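Local coordinates for protein inositol 2-dehydrogenase/D-chiro-inositol 3-dehydrogenase (Lactobacillus casei, PDB 4MIY) that oxidises myo-inositol and D-chiro-inositol to their keto forms, with NAD as the hydride acceptor, at residues I18-N23 and A281-V286; V3-I8 and T26-V31; D68-V73 and T89-F94. All coordinates share one frame; numbering follows the deposited sequence.

Interaction 1: residues I18-N23 and A281-V286; sequences IDRLTN and AYNTEV. With NAD (nicotinamide-adenine-dinucleotide), chain E.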
loop_
_atom_site.group_PDB
_atom_site.type_symbol
_atom_site.label_atom_id
_atom_site.label_comp_id
_atom_site.label_asym_id
_atom_site.label_seq_id
_atom_site.Cartn_x
_atom_site.Cartn_y
_atom_site.Cartn_z
ATOM N N ILE A 18 36.546 6.330 -0.450
ATOM C CA ILE A 18 37.343 7.242 0.350
ATOM C C ILE A 18 36.498 8.147 1.203
ATOM O O ILE A 18 36.774 8.357 2.340
ATOM C CB ILE A 18 38.298 8.091 -0.527
ATOM C CG1 ILE A 18 39.343 7.194 -1.150
ATOM C CG2 ILE A 18 38.877 9.261 0.251
ATOM C CD1 ILE A 18 40.228 7.903 -2.136
ATOM N N ASP A 19 35.459 8.694 0.605
ATOM C CA ASP A 19 34.511 9.490 1.335
ATOM C C ASP A 19 33.891 8.702 2.509
ATOM O O ASP A 19 33.745 9.201 3.585
ATOM C CB ASP A 19 33.415 9.978 0.383
ATOM C CG ASP A 19 32.459 10.891 1.044
ATOM O OD1 ASP A 19 32.908 11.880 1.577
ATOM O OD2 ASP A 19 31.269 10.600 1.052
ATOM N N ARG A 20 33.541 7.463 2.235
ATOM C CA ARG A 20 33.016 6.576 3.253
ATOM C C ARG A 20 33.991 6.410 4.404
ATOM O O ARG A 20 33.637 6.588 5.530
ATOM C CB ARG A 20 32.623 5.212 2.654
ATOM C CG ARG A 20 31.194 5.186 2.124
ATOM C CD ARG A 20 30.716 3.875 1.595
ATOM N NE ARG A 20 31.129 3.622 0.239
ATOM C CZ ARG A 20 30.489 4.033 -0.841
ATOM N NH1 ARG A 20 29.384 4.725 -0.765
ATOM N NH2 ARG A 20 30.956 3.718 -2.003
ATOM N N LEU A 21 35.230 6.118 4.075
ATOM C CA LEU A 21 36.242 5.852 5.071
ATOM C C LEU A 21 36.646 7.094 5.827
ATOM O O LEU A 21 37.034 7.020 6.942
ATOM C CB LEU A 21 37.451 5.196 4.452
ATOM C CG LEU A 21 37.154 3.852 3.824
ATOM C CD1 LEU A 21 38.238 3.496 2.951
ATOM C CD2 LEU A 21 36.968 2.774 4.833
ATOM N N THR A 22 36.491 8.239 5.198
ATOM C CA THR A 22 36.971 9.495 5.761
ATOM C C THR A 22 35.920 10.268 6.501
ATOM O O THR A 22 36.165 10.874 7.518
ATOM C CB THR A 22 37.508 10.374 4.615
ATOM O OG1 THR A 22 38.524 9.642 3.940
ATOM C CG2 THR A 22 38.072 11.648 5.117
ATOM N N ASN A 23 34.739 10.271 5.939
ATOM C CA ASN A 23 33.741 11.150 6.401
ATOM C C ASN A 23 32.582 10.435 7.061
ATOM O O ASN A 23 32.027 10.919 8.002
ATOM C CB ASN A 23 33.284 12.018 5.245
ATOM C CG ASN A 23 34.356 12.988 4.800
ATOM O OD1 ASN A 23 35.036 13.543 5.611
ATOM N ND2 ASN A 23 34.504 13.158 3.523
ATOM N N ALA A 281 23.565 0.278 2.041
ATOM C CA ALA A 281 24.250 -0.985 1.874
ATOM C C ALA A 281 25.749 -0.808 1.729
ATOM O O ALA A 281 26.495 -1.522 2.311
ATOM C CB ALA A 281 23.680 -1.745 0.727
ATOM N N TYR A 282 26.159 0.203 0.985
ATOM C CA TYR A 282 27.574 0.485 0.885
ATOM C C TYR A 282 28.193 0.839 2.216
ATOM O O TYR A 282 29.237 0.370 2.548
ATOM C CB TYR A 282 27.893 1.594 -0.135
ATOM C CG TYR A 282 27.546 1.304 -1.574
ATOM C CD1 TYR A 282 28.047 0.229 -2.233
ATOM C CD2 TYR A 282 26.783 2.180 -2.286
ATOM C CE1 TYR A 282 27.735 -0.007 -3.544
ATOM C CE2 TYR A 282 26.458 1.963 -3.572
ATOM C CZ TYR A 282 26.936 0.875 -4.221
ATOM O OH TYR A 282 26.592 0.700 -5.535
ATOM N N ASN A 283 27.525 1.665 2.981
ATOM C CA ASN A 283 28.000 2.016 4.283
ATOM C C ASN A 283 28.118 0.791 5.173
ATOM O O ASN A 283 29.123 0.587 5.762
ATOM C CB ASN A 283 27.087 3.035 4.930
ATOM C CG ASN A 283 27.269 4.421 4.371
ATOM O OD1 ASN A 283 28.212 4.712 3.710
ATOM N ND2 ASN A 283 26.311 5.266 4.635
ATOM N N THR A 284 27.094 -0.039 5.207
ATOM C CA THR A 284 27.101 -1.218 6.051
ATOM C C THR A 284 28.182 -2.232 5.684
ATOM O O THR A 284 28.846 -2.765 6.533
ATOM C CB THR A 284 25.720 -1.871 6.079
ATOM O OG1 THR A 284 24.783 -0.939 6.603
ATOM C CG2 THR A 284 25.717 -3.088 6.946
ATOM N N GLU A 285 28.347 -2.432 4.404
ATOM C CA GLU A 285 29.328 -3.330 3.865
ATOM C C GLU A 285 30.755 -2.947 4.219
ATOM O O GLU A 285 31.502 -3.739 4.690
ATOM C CB GLU A 285 29.117 -3.357 2.371
ATOM C CG GLU A 285 30.246 -3.723 1.552
ATOM C CD GLU A 285 30.017 -3.515 0.050
ATOM O OE1 GLU A 285 29.802 -4.506 -0.592
ATOM O OE2 GLU A 285 30.108 -2.405 -0.444
ATOM N N VAL A 286 31.090 -1.702 4.025
ATOM C CA VAL A 286 32.405 -1.216 4.310
ATOM C C VAL A 286 32.672 -1.114 5.808
ATOM O O VAL A 286 33.745 -1.411 6.259
ATOM C CB VAL A 286 32.650 0.114 3.601
ATOM C CG1 VAL A 286 33.967 0.659 3.975
ATOM C CG2 VAL A 286 32.580 -0.082 2.146
HETATM P PA NAD E . 36.141 4.821 -12.945
HETATM O O1A NAD E . 36.551 4.607 -14.319
HETATM O O2A NAD E . 35.605 6.026 -12.514
HETATM O O5B NAD E . 37.382 4.757 -11.964
HETATM C C5B NAD E . 38.355 3.795 -12.002
HETATM C C4B NAD E . 39.704 4.425 -11.629
HETATM O O4B NAD E . 40.653 3.396 -11.724
HETATM C C3B NAD E . 40.240 5.437 -12.632
HETATM O O3B NAD E . 40.663 6.558 -11.973
HETATM C C2B NAD E . 41.359 4.737 -13.353
HETATM O O2B NAD E . 42.368 5.617 -13.787
HETATM C C1B NAD E . 41.890 3.850 -12.292
HETATM N N9A NAD E . 42.611 2.688 -12.761
HETATM C C8A NAD E . 42.363 1.932 -13.784
HETATM N N7A NAD E . 43.186 0.894 -13.859
HETATM C C5A NAD E . 44.003 0.989 -12.829
HETATM C C6A NAD E . 45.139 0.265 -12.293
HETATM N N6A NAD E . 45.606 -0.837 -12.824
HETATM N N1A NAD E . 45.657 0.714 -11.174
HETATM C C2A NAD E . 45.256 1.777 -10.581
HETATM N N3A NAD E . 44.258 2.508 -11.029
HETATM C C4A NAD E . 43.611 2.154 -12.121
HETATM O O3 NAD E . 35.260 3.548 -12.628
HETATM P PN NAD E . 34.372 3.276 -11.280
HETATM O O1N NAD E . 32.977 3.567 -11.584
HETATM O O2N NAD E . 34.839 4.090 -10.219
HETATM O O5D NAD E . 34.407 1.764 -11.087
HETATM C C5D NAD E . 35.522 1.185 -10.456
HETATM C C4D NAD E . 35.221 -0.204 -9.997
HETATM O O4D NAD E . 34.162 -0.110 -9.060
HETATM C C3D NAD E . 34.774 -1.069 -11.127
HETATM O O3D NAD E . 35.241 -2.359 -10.887
HETATM C C2D NAD E . 33.259 -0.980 -10.966
HETATM O O2D NAD E . 32.727 -2.131 -11.500
HETATM C C1D NAD E . 33.112 -0.944 -9.471
HETATM N N1N NAD E . 31.817 -0.404 -9.054
HETATM C C2N NAD E . 31.018 -1.129 -8.276
HETATM C C3N NAD E . 29.767 -0.702 -7.881
HETATM C C7N NAD E . 28.899 -1.552 -6.983
HETATM O O7N NAD E . 29.359 -2.389 -6.274
HETATM N N7N NAD E . 27.657 -1.286 -7.005
HETATM C C4N NAD E . 29.365 0.563 -8.274
HETATM C C5N NAD E . 30.229 1.283 -9.068
HETATM C C6N NAD E . 31.440 0.768 -9.450
HETATM O O HOH W 1 27.401 5.014 1.319
#

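Interaction 2: residues V3-I8 and T26-V31; sequences VKVGVI and TGAEVV. With SO4 (sulfate ion), chain I.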
loop_
_atom_site.group_PDB
_atom_site.type_symbol
_atom_site.label_atom_id
_atom_site.label_comp_id
_atom_site.label_asym_id
_atom_site.label_seq_id
_atom_site.Cartn_x
_atom_site.Cartn_y
_atom_site.Cartn_z
ATOM N N VAL A 3 42.209 1.492 11.492
ATOM C CA VAL A 3 42.553 0.667 10.353
ATOM C C VAL A 3 43.114 1.544 9.246
ATOM O O VAL A 3 42.440 2.392 8.761
ATOM C CB VAL A 3 41.345 -0.079 9.799
ATOM C CG1 VAL A 3 41.716 -0.819 8.601
ATOM C CG2 VAL A 3 40.805 -1.051 10.825
ATOM N N LYS A 4 44.369 1.311 8.886
ATOM C CA LYS A 4 45.045 2.116 7.878
ATOM C C LYS A 4 44.871 1.511 6.504
ATOM O O LYS A 4 45.217 0.392 6.258
ATOM C CB LYS A 4 46.524 2.234 8.222
ATOM C CG LYS A 4 46.773 2.939 9.507
ATOM C CD LYS A 4 48.196 3.326 9.659
ATOM C CE LYS A 4 48.350 4.360 10.685
ATOM N NZ LYS A 4 49.804 4.425 10.912
ATOM N N VAL A 5 44.311 2.313 5.619
ATOM C CA VAL A 5 43.827 1.835 4.348
ATOM C C VAL A 5 44.582 2.464 3.174
ATOM O O VAL A 5 44.846 3.626 3.173
ATOM C CB VAL A 5 42.311 2.132 4.220
ATOM C CG1 VAL A 5 41.782 1.768 2.885
ATOM C CG2 VAL A 5 41.557 1.382 5.277
ATOM N N GLY A 6 44.901 1.628 2.201
ATOM C CA GLY A 6 45.274 2.085 0.896
ATOM C C GLY A 6 44.193 1.838 -0.161
ATOM O O GLY A 6 43.566 0.838 -0.164
ATOM N N VAL A 7 44.042 2.784 -1.066
ATOM C CA VAL A 7 43.075 2.695 -2.151
ATOM C C VAL A 7 43.748 2.725 -3.518
ATOM O O VAL A 7 44.450 3.617 -3.824
ATOM C CB VAL A 7 42.080 3.826 -2.114
ATOM C CG1 VAL A 7 40.997 3.618 -3.152
ATOM C CG2 VAL A 7 41.481 4.010 -0.743
ATOM N N ILE A 8 43.470 1.713 -4.298
ATOM C CA ILE A 8 44.004 1.532 -5.614
ATOM C C ILE A 8 42.890 1.750 -6.621
ATOM O O ILE A 8 42.041 0.904 -6.816
ATOM C CB ILE A 8 44.546 0.138 -5.761
ATOM C CG1 ILE A 8 45.586 -0.130 -4.690
ATOM C CG2 ILE A 8 45.123 -0.084 -7.163
ATOM C CD1 ILE A 8 45.866 -1.526 -4.557
ATOM N N THR A 26 33.281 4.845 10.794
ATOM C CA THR A 26 34.195 4.954 11.907
ATOM C C THR A 26 35.294 3.903 11.879
ATOM O O THR A 26 35.082 2.811 11.499
ATOM C CB THR A 26 33.434 4.946 13.283
ATOM O OG1 THR A 26 34.376 5.064 14.354
ATOM C CG2 THR A 26 32.608 3.710 13.480
ATOM N N GLY A 27 36.481 4.307 12.278
ATOM C CA GLY A 27 37.548 3.374 12.553
ATOM C C GLY A 27 38.603 3.193 11.498
ATOM O O GLY A 27 39.406 2.326 11.624
ATOM N N ALA A 28 38.603 4.028 10.473
ATOM C CA ALA A 28 39.586 3.872 9.421
ATOM C C ALA A 28 40.212 5.189 9.013
ATOM O O ALA A 28 39.702 6.235 9.304
ATOM C CB ALA A 28 38.953 3.239 8.255
ATOM N N GLU A 29 41.338 5.108 8.332
ATOM C CA GLU A 29 41.975 6.284 7.719
ATOM C C GLU A 29 42.654 5.894 6.433
ATOM O O GLU A 29 43.334 4.912 6.389
ATOM C CB GLU A 29 43.014 6.905 8.643
ATOM C CG GLU A 29 43.762 8.037 8.032
ATOM C CD GLU A 29 44.862 8.560 8.931
ATOM O OE1 GLU A 29 45.297 7.816 9.798
ATOM O OE2 GLU A 29 45.284 9.709 8.750
ATOM N N VAL A 30 42.433 6.689 5.390
ATOM C CA VAL A 30 43.095 6.483 4.123
ATOM C C VAL A 30 44.452 7.167 4.190
ATOM O O VAL A 30 44.534 8.344 4.331
ATOM C CB VAL A 30 42.312 7.025 2.930
ATOM C CG1 VAL A 30 42.962 6.623 1.685
ATOM C CG2 VAL A 30 40.957 6.448 2.903
ATOM N N VAL A 31 45.497 6.351 4.122
ATOM C CA VAL A 31 46.866 6.811 4.247
ATOM C C VAL A 31 47.696 6.628 2.984
ATOM O O VAL A 31 48.811 7.062 2.937
ATOM C CB VAL A 31 47.594 6.092 5.417
ATOM C CG1 VAL A 31 46.826 6.209 6.674
ATOM C CG2 VAL A 31 47.798 4.693 5.100
HETATM S S SO4 I . 36.587 7.667 14.093
HETATM O O1 SO4 I . 37.308 6.549 13.651
HETATM O O2 SO4 I . 35.269 7.304 14.479
HETATM O O3 SO4 I . 37.189 8.293 15.187
HETATM O O4 SO4 I . 36.628 8.644 13.095
#

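Interaction 3: residues D68-V73 and T89-F94; sequences DAVFVV and TDKFIF. With NAD (nicotinamide-adenine-dinucleotide), chain E.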
loop_
_atom_site.group_PDB
_atom_site.type_symbol
_atom_site.label_atom_id
_atom_site.label_comp_id
_atom_site.label_asym_id
_atom_site.label_seq_id
_atom_site.Cartn_x
_atom_site.Cartn_y
_atom_site.Cartn_z
ATOM N N ASP A 68 47.070 -1.586 6.560
ATOM C CA ASP A 68 46.417 -2.749 7.086
ATOM C C ASP A 68 45.558 -3.433 6.006
ATOM O O ASP A 68 45.436 -4.614 5.957
ATOM C CB ASP A 68 45.511 -2.319 8.267
ATOM C CG ASP A 68 46.287 -1.823 9.478
ATOM O OD1 ASP A 68 47.132 -2.551 9.941
ATOM O OD2 ASP A 68 46.034 -0.745 9.959
ATOM N N ALA A 69 44.949 -2.612 5.175
ATOM C CA ALA A 69 44.013 -3.078 4.186
ATOM C C ALA A 69 44.062 -2.238 2.924
ATOM O O ALA A 69 44.343 -1.090 2.957
ATOM C CB ALA A 69 42.599 -3.064 4.747
ATOM N N VAL A 70 43.763 -2.897 1.827
ATOM C CA VAL A 70 43.649 -2.239 0.551
ATOM C C VAL A 70 42.253 -2.351 -0.055
ATOM O O VAL A 70 41.631 -3.352 0.053
ATOM C CB VAL A 70 44.737 -2.713 -0.449
ATOM C CG1 VAL A 70 46.100 -2.399 0.102
ATOM C CG2 VAL A 70 44.638 -4.154 -0.725
ATOM N N PHE A 71 41.810 -1.272 -0.657
ATOM C CA PHE A 71 40.596 -1.262 -1.450
ATOM C C PHE A 71 40.966 -1.224 -2.921
ATOM O O PHE A 71 41.681 -0.375 -3.326
ATOM C CB PHE A 71 39.740 -0.047 -1.106
ATOM C CG PHE A 71 38.893 -0.227 0.113
ATOM C CD1 PHE A 71 39.454 -0.479 1.314
ATOM C CD2 PHE A 71 37.545 -0.134 0.039
ATOM C CE1 PHE A 71 38.679 -0.624 2.408
ATOM C CE2 PHE A 71 36.799 -0.318 1.122
ATOM C CZ PHE A 71 37.360 -0.542 2.301
ATOM N N VAL A 72 40.498 -2.187 -3.681
ATOM C CA VAL A 72 40.791 -2.231 -5.107
ATOM C C VAL A 72 39.584 -1.765 -5.876
ATOM O O VAL A 72 38.593 -2.439 -5.922
ATOM C CB VAL A 72 41.133 -3.593 -5.569
ATOM C CG1 VAL A 72 41.585 -3.557 -6.995
ATOM C CG2 VAL A 72 42.148 -4.256 -4.672
ATOM N N VAL A 73 39.700 -0.595 -6.448
ATOM C CA VAL A 73 38.591 0.078 -7.085
ATOM C C VAL A 73 38.933 0.613 -8.476
ATOM O O VAL A 73 38.468 1.624 -8.874
ATOM C CB VAL A 73 38.048 1.220 -6.200
ATOM C CG1 VAL A 73 36.571 1.448 -6.471
ATOM C CG2 VAL A 73 38.244 0.923 -4.721
ATOM N N THR A 89 51.199 -10.174 0.031
ATOM C CA THR A 89 51.308 -9.539 1.325
ATOM C C THR A 89 50.356 -10.179 2.310
ATOM O O THR A 89 49.693 -11.127 1.996
ATOM C CB THR A 89 50.922 -8.112 1.281
ATOM O OG1 THR A 89 49.506 -8.007 1.121
ATOM C CG2 THR A 89 51.582 -7.417 0.163
ATOM N N ASP A 90 50.323 -9.641 3.511
ATOM C CA ASP A 90 49.463 -10.137 4.557
ATOM C C ASP A 90 48.223 -9.244 4.717
ATOM O O ASP A 90 47.457 -9.403 5.617
ATOM C CB ASP A 90 50.235 -10.245 5.891
ATOM C CG ASP A 90 50.804 -11.634 6.111
ATOM O OD1 ASP A 90 50.315 -12.565 5.485
ATOM O OD2 ASP A 90 51.722 -11.823 6.915
ATOM N N LYS A 91 48.074 -8.296 3.835
ATOM C CA LYS A 91 47.016 -7.330 3.957
ATOM C C LYS A 91 45.618 -7.889 3.699
ATOM O O LYS A 91 45.425 -8.820 2.992
ATOM C CB LYS A 91 47.276 -6.136 3.047
ATOM C CG LYS A 91 48.527 -5.365 3.385
ATOM C CD LYS A 91 48.847 -4.392 2.326
ATOM C CE LYS A 91 50.001 -3.455 2.641
ATOM N NZ LYS A 91 51.078 -4.086 3.320
ATOM N N PHE A 92 44.658 -7.282 4.363
ATOM C CA PHE A 92 43.276 -7.514 4.041
ATOM C C PHE A 92 42.932 -6.802 2.723
ATOM O O PHE A 92 43.484 -5.798 2.400
ATOM C CB PHE A 92 42.405 -7.001 5.193
ATOM C CG PHE A 92 42.502 -7.835 6.442
ATOM C CD1 PHE A 92 41.694 -8.911 6.623
ATOM C CD2 PHE A 92 43.386 -7.523 7.426
ATOM C CE1 PHE A 92 41.757 -9.646 7.778
ATOM C CE2 PHE A 92 43.443 -8.239 8.534
ATOM C CZ PHE A 92 42.644 -9.315 8.721
ATOM N N ILE A 93 41.995 -7.374 1.992
ATOM C CA ILE A 93 41.675 -6.925 0.655
ATOM C C ILE A 93 40.144 -6.812 0.463
ATOM O O ILE A 93 39.425 -7.781 0.599
ATOM C CB ILE A 93 42.197 -7.927 -0.365
ATOM C CG1 ILE A 93 43.709 -8.098 -0.242
ATOM C CG2 ILE A 93 41.828 -7.503 -1.761
ATOM C CD1 ILE A 93 44.164 -9.395 -0.800
ATOM N N PHE A 94 39.718 -5.593 0.170
ATOM C CA PHE A 94 38.373 -5.300 -0.297
ATOM C C PHE A 94 38.472 -4.950 -1.767
ATOM O O PHE A 94 39.016 -3.964 -2.120
ATOM C CB PHE A 94 37.762 -4.130 0.476
ATOM C CG PHE A 94 36.313 -3.859 0.135
ATOM C CD1 PHE A 94 35.988 -3.075 -0.932
ATOM C CD2 PHE A 94 35.300 -4.411 0.876
ATOM C CE1 PHE A 94 34.695 -2.833 -1.247
ATOM C CE2 PHE A 94 33.998 -4.179 0.547
ATOM C CZ PHE A 94 33.699 -3.396 -0.501
HETATM P PA NAD E . 36.141 4.821 -12.945
HETATM O O1A NAD E . 36.551 4.607 -14.319
HETATM O O2A NAD E . 35.605 6.026 -12.514
HETATM O O5B NAD E . 37.382 4.757 -11.964
HETATM C C5B NAD E . 38.355 3.795 -12.002
HETATM C C4B NAD E . 39.704 4.425 -11.629
HETATM O O4B NAD E . 40.653 3.396 -11.724
HETATM C C3B NAD E . 40.240 5.437 -12.632
HETATM O O3B NAD E . 40.663 6.558 -11.973
HETATM C C2B NAD E . 41.359 4.737 -13.353
HETATM O O2B NAD E . 42.368 5.617 -13.787
HETATM C C1B NAD E . 41.890 3.850 -12.292
HETATM N N9A NAD E . 42.611 2.688 -12.761
HETATM C C8A NAD E . 42.363 1.932 -13.784
HETATM N N7A NAD E . 43.186 0.894 -13.859
HETATM C C5A NAD E . 44.003 0.989 -12.829
HETATM C C6A NAD E . 45.139 0.265 -12.293
HETATM N N6A NAD E . 45.606 -0.837 -12.824
HETATM N N1A NAD E . 45.657 0.714 -11.174
HETATM C C2A NAD E . 45.256 1.777 -10.581
HETATM N N3A NAD E . 44.258 2.508 -11.029
HETATM C C4A NAD E . 43.611 2.154 -12.121
HETATM O O3 NAD E . 35.260 3.548 -12.628
HETATM P PN NAD E . 34.372 3.276 -11.280
HETATM O O1N NAD E . 32.977 3.567 -11.584
HETATM O O2N NAD E . 34.839 4.090 -10.219
HETATM O O5D NAD E . 34.407 1.764 -11.087
HETATM C C5D NAD E . 35.522 1.185 -10.456
HETATM C C4D NAD E . 35.221 -0.204 -9.997
HETATM O O4D NAD E . 34.162 -0.110 -9.060
HETATM C C3D NAD E . 34.774 -1.069 -11.127
HETATM O O3D NAD E . 35.241 -2.359 -10.887
HETATM C C2D NAD E . 33.259 -0.980 -10.966
HETATM O O2D NAD E . 32.727 -2.131 -11.500
HETATM C C1D NAD E . 33.112 -0.944 -9.471
HETATM N N1N NAD E . 31.817 -0.404 -9.054
HETATM C C2N NAD E . 31.018 -1.129 -8.276
HETATM C C3N NAD E . 29.767 -0.702 -7.881
HETATM C C7N NAD E . 28.899 -1.552 -6.983
HETATM O O7N NAD E . 29.359 -2.389 -6.274
HETATM N N7N NAD E . 27.657 -1.286 -7.005
HETATM C C4N NAD E . 29.365 0.563 -8.274
HETATM C C5N NAD E . 30.229 1.283 -9.068
HETATM C C6N NAD E . 31.440 0.768 -9.450
#

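Interaction 1: residues I18-N23 and A281-V286
Tyr-282 sets its CB over one face of the Arg-20 guanidinium, 3.5 Å from Arg-20 NH1 and displaced toward the rim of that flat group. The guanidinium and phenol planes are 29° apart, so the two groups are only roughly aligned. From CB the ring leads away from residues 18-23 and toward the cofactor. Tyr-282 OH comes within 2.7 Å of the carboxamide nitrogen N7N of NAD, which lies at the ring edge, near its plane. Asn-283 bends its amide back toward the arginine. Its OD1 rests 3.4 Å from Arg-20 CD, against the aliphatic part of the chain. A water bridges the polar ends: it accepts from Arg-20 NH1 at 2.9 Å and donates to Asn-283 OD1. The bend of the arginine at CG-CD (chi3 -82°) turns the guanidinium across Tyr-282. Its NE is hydrogen-bonded to His-17, one turn back on the same helix. The contact packs helix 279-294, from the C-terminal part of the sequence, against the first helix of the Rossmann fold in this enzyme, which probably belongs to the Gfo/Idh/MocA family. The short axes pass 10.6 Å apart at -66°, a distance bridged by the long arginine. Glu-285 places OE2 at the edge of the Tyr-282 ring, in its plane. Val-286 closes the contact on its apolar side: its CG1, anti to the backbone N, meets Leu-21 CD2 at 3.8 Å, the two side chains crossing at about a right angle.

Interaction 2: residues V3-I8 and T26-V31
This is a parallel strand pairing in the Rossmann fold, made by the first two strands of the sheet, which form a beta-alpha-beta unit with helix 12-24. Val-3, Val-5 and Val-7 of one strand meet Ala-28 and Val-30 of the other, and the helix makes the crossover between them. Val-3 is paired with Ala-28, Lys-4 with Glu-29 and Val-5 with Val-30. Four backbone hydrogen bonds hold the register. Val-3 N gives to Gly-27 O at 2.9 Å, and Glu-29 N returns a bond to Val-3 O. Val-5 N then gives to Glu-29 O at 2.9 Å, and Val-31 N gives to Val-5 O. The short axes are twisted by 44°. On the face that carries Val-3, Val-5, Ala-28 and Val-30, Val-7 CG2 leans obliquely on Val-30 CG1 at 3.9 Å. Val-5 CG2 lies 4.4 Å from Ala-28 CB. Leu-21 of helix 12-24 covers Val-5, Ala-28 and Val-30 on this face. The other face carries Lys-4 and Glu-29. There the methyl CG2 of Val-31 approaches Lys-4 CB at 4.2 Å, because its chi1 of -53° sets CG2 between the backbone N and the carbonyl carbon. Just before the second strand, Gly-27 N donates to O1 of a sulfate ion at 2.8 Å. Gly-27 of the second subunit also binds this sulfate, which probably came from the crystallisation liquor. The lysine and glutamate carry opposite charges, but Lys-4 NZ stays 5.7 Å from Glu-29 OE1. Any attraction between them is therefore probably long-range, and the pairing rests on backbone bonds and apolar packing.

Interaction 3: residues D68-V73 and T89-F94
Phe-94 lays its CB squarely over the ring of Phe-71, 3.8 Å from the ring centroid and 3° off the normal, a CH-pi contact. The Phe-94 ring continues past it as an offset partner. The planes differ by 27°, and there is little overlap of the rings. Phe-94 CD1 still comes within 3.5 Å of Phe-71 CD2. Phe-94 holds CG anti to the backbone N (chi1 -174°), which carries its ring past the Phe-71 face. Replacing Phe-71 by an alanine is likely to open a gap under Phe-94 CB and remove one of the supports of its ring. On the opposite face of the sheet, Val-70 and Ile-93 run alongside each other in one direction, with Val-70 CG2 4.1 Å from Ile-93 CG1. Parallel backbone bonds fix this register, among them Val-70 N to Phe-92 O and Phe-94 N to Val-70 O. Val-73 O ends the first segment 3.4 Å from NAD C5D. Helix 79-86 connects the two strands in a beta-alpha-beta unit and packs on Val-72 and Ile-93. On the phenylalanine face, Phe-289 of helix 279-294 and His-17 of helix 12-24 each meet Phe-94 edge-to-face. Strand 3-8 pairs with the other edge of strand 69-72.

Overall arrangement
Interactions 2 and 3 belong to one parallel sheet, with centres about 10 Å apart. Strands 3-8 and 69-72 are neighbours in it, and Gly-6 O lies 2.8 Å from Phe-71 N, probably a hydrogen bond. Interaction 1 packs on one face of this sheet. Its centre is about 11 Å from that of interaction 2 and about 15 Å from that of interaction 3. Ile-18 links the first two, with CG1 3.9 Å from Val-7 CG2. Helix 279-294 reaches interaction 3 through Val-286 CG1, 4.0 Å from Phe-71 CZ. Tyr-282, Ile-8 and Val-73 bring all three contacts to the NAD pocket.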